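Local coordinates for protein phosphate transporter (Thermotoga maritima MSB8, PDB 6L85) that probably imports inorganic phosphate across the cell membrane, coupling the uptake to sodium ions bound within its bundle of helices, at residues L181-F184 against T185-L189; M46-E49 against F50-A53; I135-S138 against W139-P143; W378-I381 against V382-V385. All coordinates share one frame; numbering follows the deposited sequence.

Contact 1 of 4, residues L181-F184 against T185-L189; sequences LAIF and TMISL
Thr185 and Ser188 each turn a hydroxyl back onto the preceding turn of their helix, through different torsions. Thr185 keeps OG1 beside its own N, opposite the carbonyl carbon (chi1 -55°), and donates to Leu181 O at 2.8 Å. Ser188 OG stands between N and carbonyl carbon (chi1 62°), yet also donates backward, 2.7 Å from Phe184 O. Each of these carbonyl oxygens is gripped twice, by hydroxyl and amide of one residue arriving from opposite faces of its plane. The serine hydroxyl lies over one face of the Phe184 ring toward the rim, with OG 3.8 Å from CE2. Such bonding from residue i to carbonyl i-4 lets serine and threonine satisfy their hydroxyls inside membrane helices, here within helix 167-194. On another flank, Met186 curls at its end, CE lying 3.5 Å from Ile183 CD1 as the two side chains pass at a slant. The same CE methyl approaches Ala182 O at 3.6 Å. Ile187 CG1 packs more loosely, 4.2 Å from Ile183 CG2. Phe209 of helix 199-224 meets both isoleucines, while Tyr249 and Phe252 of helix 231-258 meet Met186.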
loop_
_atom_site.group_PDB
_atom_site.type_symbol
_atom_site.label_atom_id
_atom_site.label_comp_id
_atom_site.label_asym_id
_atom_site.label_seq_id
_atom_site.Cartn_x
_atom_site.Cartn_y
_atom_site.Cartn_z
ATOM N N LEU B 181 2.695 14.399 5.948
ATOM C CA LEU B 181 2.741 14.093 7.375
ATOM C C LEU B 181 1.946 12.825 7.693
ATOM O O LEU B 181 2.366 11.993 8.514
ATOM C CB LEU B 181 2.200 15.285 8.157
ATOM C CG LEU B 181 2.474 15.356 9.641
ATOM C CD1 LEU B 181 3.981 15.270 9.867
ATOM C CD2 LEU B 181 1.895 16.662 10.193
ATOM N N ALA B 182 0.776 12.681 7.079
ATOM C CA ALA B 182 -0.041 11.489 7.297
ATOM C C ALA B 182 0.713 10.219 6.881
ATOM O O ALA B 182 0.763 9.226 7.627
ATOM C CB ALA B 182 -1.348 11.624 6.513
ATOM N N ILE B 183 1.309 10.250 5.684
ATOM C CA ILE B 183 2.090 9.121 5.175
ATOM C C ILE B 183 3.291 8.833 6.075
ATOM O O ILE B 183 3.594 7.667 6.380
ATOM C CB ILE B 183 2.508 9.423 3.721
ATOM C CG1 ILE B 183 1.386 9.018 2.778
ATOM C CG2 ILE B 183 3.773 8.704 3.361
ATOM C CD1 ILE B 183 1.235 7.502 2.711
ATOM N N PHE B 184 4.004 9.884 6.509
ATOM C CA PHE B 184 5.121 9.684 7.429
ATOM C C PHE B 184 4.666 8.961 8.686
ATOM O O PHE B 184 5.351 8.056 9.177
ATOM C CB PHE B 184 5.773 11.013 7.830
ATOM C CG PHE B 184 6.736 10.871 8.991
ATOM C CD1 PHE B 184 8.062 10.560 8.766
ATOM C CD2 PHE B 184 6.305 11.009 10.301
ATOM C CE1 PHE B 184 8.946 10.409 9.816
ATOM C CE2 PHE B 184 7.182 10.842 11.352
ATOM C CZ PHE B 184 8.509 10.547 11.108
ATOM N N THR B 185 3.512 9.349 9.223
ATOM C CA THR B 185 3.022 8.718 10.446
ATOM C C THR B 185 2.696 7.244 10.217
ATOM O O THR B 185 3.135 6.368 10.978
ATOM C CB THR B 185 1.797 9.487 10.967
ATOM O OG1 THR B 185 2.140 10.869 11.123
ATOM C CG2 THR B 185 1.353 8.952 12.314
ATOM N N MET B 186 1.935 6.951 9.158
ATOM C CA MET B 186 1.557 5.568 8.871
ATOM C C MET B 186 2.789 4.686 8.664
ATOM O O MET B 186 2.899 3.609 9.251
ATOM C CB MET B 186 0.649 5.512 7.641
ATOM C CG MET B 186 -0.697 6.218 7.812
ATOM S SD MET B 186 -1.791 5.976 6.377
ATOM C CE MET B 186 -1.198 7.237 5.281
ATOM N N ILE B 187 3.741 5.153 7.855
ATOM C CA ILE B 187 4.891 4.342 7.503
ATOM C C ILE B 187 5.811 4.158 8.705
ATOM O O ILE B 187 6.221 3.033 9.020
ATOM C CB ILE B 187 5.634 4.972 6.305
ATOM C CG1 ILE B 187 4.744 4.973 5.057
ATOM C CG2 ILE B 187 6.979 4.270 6.061
ATOM C CD1 ILE B 187 4.370 3.615 4.583
ATOM N N SER B 188 6.173 5.255 9.385
ATOM C CA SER B 188 7.089 5.125 10.515
ATOM C C SER B 188 6.505 4.223 11.590
ATOM O O SER B 188 7.214 3.377 12.143
ATOM C CB SER B 188 7.439 6.502 11.080
ATOM O OG SER B 188 6.274 7.150 11.565
ATOM N N LEU B 189 5.200 4.331 11.862
ATOM C CA LEU B 189 4.620 3.440 12.866
ATOM C C LEU B 189 4.553 1.996 12.374
ATOM O O LEU B 189 4.766 1.060 13.151
ATOM C CB LEU B 189 3.231 3.937 13.260
ATOM C CG LEU B 189 3.277 5.243 14.056
ATOM C CD1 LEU B 189 1.877 5.808 14.231
ATOM C CD2 LEU B 189 3.928 4.961 15.408
#

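Contact 2 of 4, residues M46-E49 against F50-A53; sequences MFLE and FLGA
Leu48 and Leu51 come closest through their branch ends, with CD1 of Leu48 4.4 Å from CD2 of Leu51, one turn of helix 38-56 apart. Leu51 has CG anti to its backbone N (chi1 -163°), and its CB lies close over the preceding turn, 3.4 Å from Phe47 O. Phe50 is built alike at its first torsion, but its ring leads away from residues 46-49; only CB stays near them, 3.5 Å from Met46 O. Phe47 likewise starts out away from the next turn, and its ring then leans toward it. Backbone bonds carry the rest: Leu51 N to Phe47 O at 3.0 Å, Gly52 N to Leu48 O at 3.0 Å and Ala53 N to Glu49 O at 2.9 Å. The rings look outward to the second subunit, where Phe50 makes a T-shaped pair with Phe209 of that subunit and Phe47 packs on its Thr213. Glu49 turns its carboxylate to helix 231-258, where OE1 is hydrogen-bonded to His254 ND1. Backbone bonds thus join the two turns, the leucine methyls add only a loose apolar touch, and the buried acidic group depends on a neighbouring helix for its polar partner.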
loop_
_atom_site.group_PDB
_atom_site.type_symbol
_atom_site.label_atom_id
_atom_site.label_comp_id
_atom_site.label_asym_id
_atom_site.label_seq_id
_atom_site.Cartn_x
_atom_site.Cartn_y
_atom_site.Cartn_z
ATOM N N MET B 46 -13.699 -0.092 2.028
ATOM C CA MET B 46 -13.480 -1.533 2.046
ATOM C C MET B 46 -12.003 -1.854 1.956
ATOM O O MET B 46 -11.490 -2.703 2.696
ATOM C CB MET B 46 -14.218 -2.196 0.888
ATOM C CG MET B 46 -15.675 -2.432 1.166
ATOM S SD MET B 46 -16.401 -3.360 -0.190
ATOM C CE MET B 46 -16.182 -5.038 0.394
ATOM N N PHE B 47 -11.303 -1.186 1.040
ATOM C CA PHE B 47 -9.879 -1.493 0.923
ATOM C C PHE B 47 -9.071 -0.925 2.096
ATOM O O PHE B 47 -8.195 -1.609 2.643
ATOM C CB PHE B 47 -9.325 -1.000 -0.417
ATOM C CG PHE B 47 -8.222 -1.862 -0.936
ATOM C CD1 PHE B 47 -6.917 -1.693 -0.480
ATOM C CD2 PHE B 47 -8.492 -2.887 -1.834
ATOM C CE1 PHE B 47 -5.890 -2.515 -0.939
ATOM C CE2 PHE B 47 -7.482 -3.704 -2.296
ATOM C CZ PHE B 47 -6.173 -3.523 -1.844
ATOM N N LEU B 48 -9.378 0.309 2.521
ATOM C CA LEU B 48 -8.540 0.987 3.511
ATOM C C LEU B 48 -8.739 0.431 4.929
ATOM O O LEU B 48 -7.769 0.332 5.694
ATOM C CB LEU B 48 -8.798 2.495 3.471
ATOM C CG LEU B 48 -7.916 3.356 2.553
ATOM C CD1 LEU B 48 -6.421 3.213 2.861
ATOM C CD2 LEU B 48 -8.187 3.031 1.101
ATOM N N GLU B 49 -9.979 0.073 5.298
ATOM C CA GLU B 49 -10.241 -0.562 6.590
ATOM C C GLU B 49 -9.471 -1.876 6.697
ATOM O O GLU B 49 -8.834 -2.167 7.723
ATOM C CB GLU B 49 -11.743 -0.840 6.759
ATOM C CG GLU B 49 -12.674 0.360 6.793
ATOM C CD GLU B 49 -12.692 0.994 8.169
ATOM O OE1 GLU B 49 -12.322 0.286 9.129
ATOM O OE2 GLU B 49 -13.045 2.183 8.289
ATOM N N PHE B 50 -9.537 -2.693 5.638
ATOM C CA PHE B 50 -8.850 -3.982 5.656
ATOM C C PHE B 50 -7.347 -3.771 5.746
ATOM O O PHE B 50 -6.659 -4.470 6.493
ATOM C CB PHE B 50 -9.240 -4.806 4.417
ATOM C CG PHE B 50 -8.403 -6.046 4.211
ATOM C CD1 PHE B 50 -8.698 -7.226 4.883
ATOM C CD2 PHE B 50 -7.311 -6.027 3.344
ATOM C CE1 PHE B 50 -7.914 -8.369 4.694
ATOM C CE2 PHE B 50 -6.527 -7.183 3.138
ATOM C CZ PHE B 50 -6.825 -8.340 3.802
ATOM N N LEU B 51 -6.832 -2.757 5.043
ATOM C CA LEU B 51 -5.393 -2.499 5.068
ATOM C C LEU B 51 -4.913 -2.070 6.455
ATOM O O LEU B 51 -3.853 -2.511 6.916
ATOM C CB LEU B 51 -5.057 -1.431 4.031
ATOM C CG LEU B 51 -3.600 -1.301 3.608
ATOM C CD1 LEU B 51 -3.187 -2.563 2.858
ATOM C CD2 LEU B 51 -3.435 -0.067 2.740
ATOM N N GLY B 52 -5.661 -1.178 7.119
ATOM C CA GLY B 52 -5.299 -0.786 8.477
ATOM C C GLY B 52 -5.397 -1.933 9.461
ATOM O O GLY B 52 -4.520 -2.112 10.304
ATOM N N ALA B 53 -6.452 -2.748 9.345
ATOM C CA ALA B 53 -6.590 -3.915 10.209
ATOM C C ALA B 53 -5.391 -4.853 10.083
ATOM O O ALA B 53 -4.884 -5.365 11.088
ATOM C CB ALA B 53 -7.877 -4.664 9.868
#

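Contact 3 of 4, residues I135-S138 against W139-P143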
loop_
_atom_site.group_PDB
_atom_site.type_symbol
_atom_site.label_atom_id
_atom_site.label_comp_id
_atom_site.label_asym_id
_atom_site.label_seq_id
_atom_site.Cartn_x
_atom_site.Cartn_y
_atom_site.Cartn_z
ATOM N N ILE B 135 -7.582 2.602 30.121
ATOM C CA ILE B 135 -8.471 2.577 28.963
ATOM C C ILE B 135 -9.586 3.621 29.125
ATOM O O ILE B 135 -9.867 4.402 28.198
ATOM C CB ILE B 135 -9.015 1.146 28.746
ATOM C CG1 ILE B 135 -7.875 0.193 28.336
ATOM C CG2 ILE B 135 -10.157 1.129 27.721
ATOM C CD1 ILE B 135 -8.247 -1.313 28.356
ATOM N N VAL B 136 -10.207 3.687 30.315
ATOM C CA VAL B 136 -11.256 4.694 30.536
ATOM C C VAL B 136 -10.670 6.098 30.445
ATOM O O VAL B 136 -11.261 7.009 29.834
ATOM C CB VAL B 136 -11.973 4.473 31.884
ATOM C CG1 VAL B 136 -13.019 5.562 32.080
ATOM C CG2 VAL B 136 -12.656 3.130 31.926
ATOM N N LEU B 137 -9.474 6.290 31.007
ATOM C CA LEU B 137 -8.807 7.579 30.878
ATOM C C LEU B 137 -8.629 7.964 29.415
ATOM O O LEU B 137 -8.833 9.127 29.039
ATOM C CB LEU B 137 -7.451 7.542 31.584
ATOM C CG LEU B 137 -6.648 8.840 31.474
ATOM C CD1 LEU B 137 -7.470 10.034 31.988
ATOM C CD2 LEU B 137 -5.321 8.738 32.224
ATOM N N SER B 138 -8.229 7.004 28.575
ATOM C CA SER B 138 -8.059 7.310 27.160
ATOM C C SER B 138 -9.400 7.608 26.509
ATOM O O SER B 138 -9.464 8.400 25.570
ATOM C CB SER B 138 -7.348 6.157 26.447
ATOM O OG SER B 138 -8.236 5.062 26.282
ATOM N N TRP B 139 -10.477 7.004 27.016
ATOM C CA TRP B 139 -11.799 7.289 26.473
ATOM C C TRP B 139 -12.203 8.726 26.738
ATOM O O TRP B 139 -13.050 9.278 26.021
ATOM C CB TRP B 139 -12.837 6.354 27.080
ATOM C CG TRP B 139 -12.733 4.953 26.635
ATOM C CD1 TRP B 139 -11.868 4.437 25.686
ATOM C CD2 TRP B 139 -13.533 3.860 27.087
ATOM N NE1 TRP B 139 -12.093 3.084 25.540
ATOM C CE2 TRP B 139 -13.106 2.705 26.384
ATOM C CE3 TRP B 139 -14.562 3.739 28.021
ATOM C CZ2 TRP B 139 -13.674 1.452 26.595
ATOM C CZ3 TRP B 139 -15.132 2.495 28.218
ATOM C CH2 TRP B 139 -14.683 1.366 27.513
ATOM N N VAL B 140 -11.663 9.312 27.809
ATOM C CA VAL B 140 -11.934 10.713 28.120
ATOM C C VAL B 140 -10.950 11.639 27.399
ATOM O O VAL B 140 -11.330 12.695 26.889
ATOM C CB VAL B 140 -11.895 10.926 29.649
ATOM C CG1 VAL B 140 -11.809 12.385 29.960
ATOM C CG2 VAL B 140 -13.125 10.305 30.325
ATOM N N VAL B 141 -9.676 11.256 27.332
ATOM C CA VAL B 141 -8.637 12.121 26.767
ATOM C C VAL B 141 -8.699 12.166 25.229
ATOM O O VAL B 141 -8.442 13.217 24.617
ATOM C CB VAL B 141 -7.258 11.643 27.268
ATOM C CG1 VAL B 141 -6.126 12.344 26.547
ATOM C CG2 VAL B 141 -7.140 11.867 28.761
ATOM N N SER B 142 -9.012 11.033 24.576
ATOM C CA SER B 142 -8.926 10.947 23.116
ATOM C C SER B 142 -9.795 11.964 22.400
ATOM O O SER B 142 -9.279 12.650 21.500
ATOM C CB SER B 142 -9.281 9.526 22.634
ATOM O OG SER B 142 -8.381 8.581 23.168
ATOM N N PRO B 143 -11.098 12.089 22.692
ATOM C CA PRO B 143 -11.911 13.090 21.973
ATOM C C PRO B 143 -11.457 14.513 22.220
ATOM O O PRO B 143 -11.568 15.368 21.326
ATOM C CB PRO B 143 -13.327 12.857 22.518
ATOM C CG PRO B 143 -13.276 11.469 23.137
ATOM C CD PRO B 143 -11.902 11.348 23.679
#
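Ile135 and Trp139 lie side by side and point the same way, with the isoleucine CG2 methyl over one face of the indole. That methyl is offset toward the rim, 3.5 Å from Trp139 NE1 and 3.7 Å from CZ2. It reaches there because CG2 is the branch of Ile135 anti to the backbone N, while Trp139 keeps CG beside its own N (chi1 -71°) and so folds the ring back along the helix. Over a face of the indole also lies Ile135 O, 3.2 Å from Trp139 CD1. This oxygen accepts two bonds, from Trp139 N at 2.9 Å and from Ser138 OG at 2.6 Å. One turn on, Ser142 alone supplies both donors to Ser138 O: its OG donates at 2.6 Å from well above the carbonyl plane (36° out), and its amide comes to the same oxygen from the other face. On the surface, Leu137 CD1 packs at a slant on Val141 CG2, 3.7 Å away. Pro143 brings no N-H to the preceding turn, and helix 129-162 is kinked there. Further out, Trp139 NE1 is hydrogen-bonded to Pro343 O, and its ring meets that of His108. Ser138, Trp139 and Ser142 all touch Ile344, a ligand residue of the sodium site completed by Thr107, Asn257 and Asp258, which is consistent with a place in its second shell. Helix 129-162 thereby leans on the loop before helix 346-357 and on that helix itself, where Ser142 meets Val349 and Pro143 meets His348.

Contact 4 of 4, residues W378-I381 against V382-V385; sequences WLLI and VPTV
Ile381 and Val385 form the close-packed side: their side chains run alongside, pointing the same way, with Ile381 CD1 3.8 Å from Val385 CG2. The isoleucine sets CG1 anti to its backbone N (chi1 -173°), which carries CD1 forward to the next turn. Trp93 of helix 76-99 and Ser109 of helix 106-121 both touch this pair. Thr384, also against Trp93, turns OG1 back to Leu380 O at 2.6 Å, arriving from above the carbonyl plane (43° out of it), while its amide N comes nearly end-on to the same oxygen. The surface side is looser. Leu380 CD2 only just reaches Pro383 CG, at 4.5 Å, although the proline ring presses CG to within 3.2 Å of Leu380 O. The backbone ladder is interrupted here, since neither Val382 nor Pro383 has its N bonded to the turn before. A water spans part of the gap, accepting from Val382 N at 3.0 Å and donating to Trp378 O at 2.7 Å, with a weak bond to Leu379 O. A proline with no N-H to give, an interrupted ladder and a bridging water together make a proline kink, a familiar feature of membrane-spanning helices, here in helix 368-400.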
loop_
_atom_site.group_PDB
_atom_site.type_symbol
_atom_site.label_atom_id
_atom_site.label_comp_id
_atom_site.label_asym_id
_atom_site.label_seq_id
_atom_site.Cartn_x
_atom_site.Cartn_y
_atom_site.Cartn_z
ATOM N N TRP B 378 -24.986 6.554 24.417
ATOM C CA TRP B 378 -23.562 6.555 24.736
ATOM C C TRP B 378 -23.321 6.344 26.227
ATOM O O TRP B 378 -22.389 5.625 26.614
ATOM C CB TRP B 378 -22.908 7.850 24.278
ATOM C CG TRP B 378 -22.844 7.964 22.809
ATOM C CD1 TRP B 378 -23.372 7.102 21.894
ATOM C CD2 TRP B 378 -22.224 9.012 22.063
ATOM N NE1 TRP B 378 -23.107 7.543 20.625
ATOM C CE2 TRP B 378 -22.407 8.716 20.697
ATOM C CE3 TRP B 378 -21.532 10.174 22.416
ATOM C CZ2 TRP B 378 -21.923 9.535 19.681
ATOM C CZ3 TRP B 378 -21.047 10.990 21.404
ATOM C CH2 TRP B 378 -21.250 10.670 20.054
ATOM N N LEU B 379 -24.121 6.982 27.089
ATOM C CA LEU B 379 -23.870 6.790 28.517
ATOM C C LEU B 379 -24.255 5.384 28.961
ATOM O O LEU B 379 -23.634 4.839 29.873
ATOM C CB LEU B 379 -24.599 7.847 29.349
ATOM C CG LEU B 379 -24.093 9.261 29.078
ATOM C CD1 LEU B 379 -25.120 10.309 29.490
ATOM C CD2 LEU B 379 -22.738 9.522 29.728
ATOM N N LEU B 380 -25.212 4.751 28.279
ATOM C CA LEU B 380 -25.725 3.461 28.722
ATOM C C LEU B 380 -25.076 2.251 28.058
ATOM O O LEU B 380 -25.358 1.122 28.480
ATOM C CB LEU B 380 -27.238 3.385 28.482
ATOM C CG LEU B 380 -28.104 4.176 29.478
ATOM C CD1 LEU B 380 -29.585 3.930 29.241
ATOM C CD2 LEU B 380 -27.725 3.754 30.877
ATOM N N ILE B 381 -24.243 2.436 27.027
ATOM C CA ILE B 381 -23.853 1.278 26.214
ATOM C C ILE B 381 -22.942 0.330 26.995
ATOM O O ILE B 381 -23.118 -0.894 26.938
ATOM C CB ILE B 381 -23.224 1.739 24.878
ATOM C CG1 ILE B 381 -22.977 0.552 23.943
ATOM C CG2 ILE B 381 -21.918 2.479 25.091
ATOM C CD1 ILE B 381 -24.216 -0.019 23.333
ATOM N N VAL B 382 -21.974 0.858 27.749
ATOM C CA VAL B 382 -21.078 -0.012 28.515
ATOM C C VAL B 382 -21.852 -0.880 29.516
ATOM O O VAL B 382 -21.673 -2.111 29.501
ATOM C CB VAL B 382 -19.957 0.796 29.152
ATOM C CG1 VAL B 382 -19.079 -0.112 30.008
ATOM C CG2 VAL B 382 -19.123 1.497 28.079
ATOM N N PRO B 383 -22.729 -0.328 30.377
ATOM C CA PRO B 383 -23.491 -1.223 31.279
ATOM C C PRO B 383 -24.493 -2.114 30.560
ATOM O O PRO B 383 -24.678 -3.270 30.960
ATOM C CB PRO B 383 -24.191 -0.251 32.242
ATOM C CG PRO B 383 -24.219 1.071 31.508
ATOM C CD PRO B 383 -22.935 1.092 30.723
ATOM N N THR B 384 -25.159 -1.618 29.519
ATOM C CA THR B 384 -26.101 -2.463 28.788
ATOM C C THR B 384 -25.405 -3.684 28.196
ATOM O O THR B 384 -25.893 -4.817 28.311
ATOM C CB THR B 384 -26.771 -1.657 27.674
ATOM O OG1 THR B 384 -27.370 -0.481 28.228
ATOM C CG2 THR B 384 -27.828 -2.493 26.963
ATOM N N VAL B 385 -24.257 -3.476 27.549
ATOM C CA VAL B 385 -23.574 -4.613 26.942
ATOM C C VAL B 385 -22.969 -5.501 28.013
ATOM O O VAL B 385 -22.980 -6.732 27.883
ATOM C CB VAL B 385 -22.510 -4.154 25.927
ATOM C CG1 VAL B 385 -21.807 -5.361 25.359
ATOM C CG2 VAL B 385 -23.165 -3.356 24.801
HETATM O O HOH W 1 -21.482 3.722 28.372
#

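Overall arrangement
All four contacts are local, each within one helix, so none closes a loop, and they follow in series without nesting or crossing. From the N terminus, contact 2 comes first, on helix 38-56, then contact 3 on helix 129-162, contact 1 on the next helix, 167-194, and contact 4 on helix 368-400. Contacts 1 and 2 are near neighbours, about 6 Å apart at their nearest atoms, and both border helix 231-258. Contacts 3 and 4 touch directly, Trp139 CZ3 lying 4.1 Å from Val382 CG2, and share His108. That second pair lies across the chain's centre from contact 2, and contact 4 likewise from contact 1.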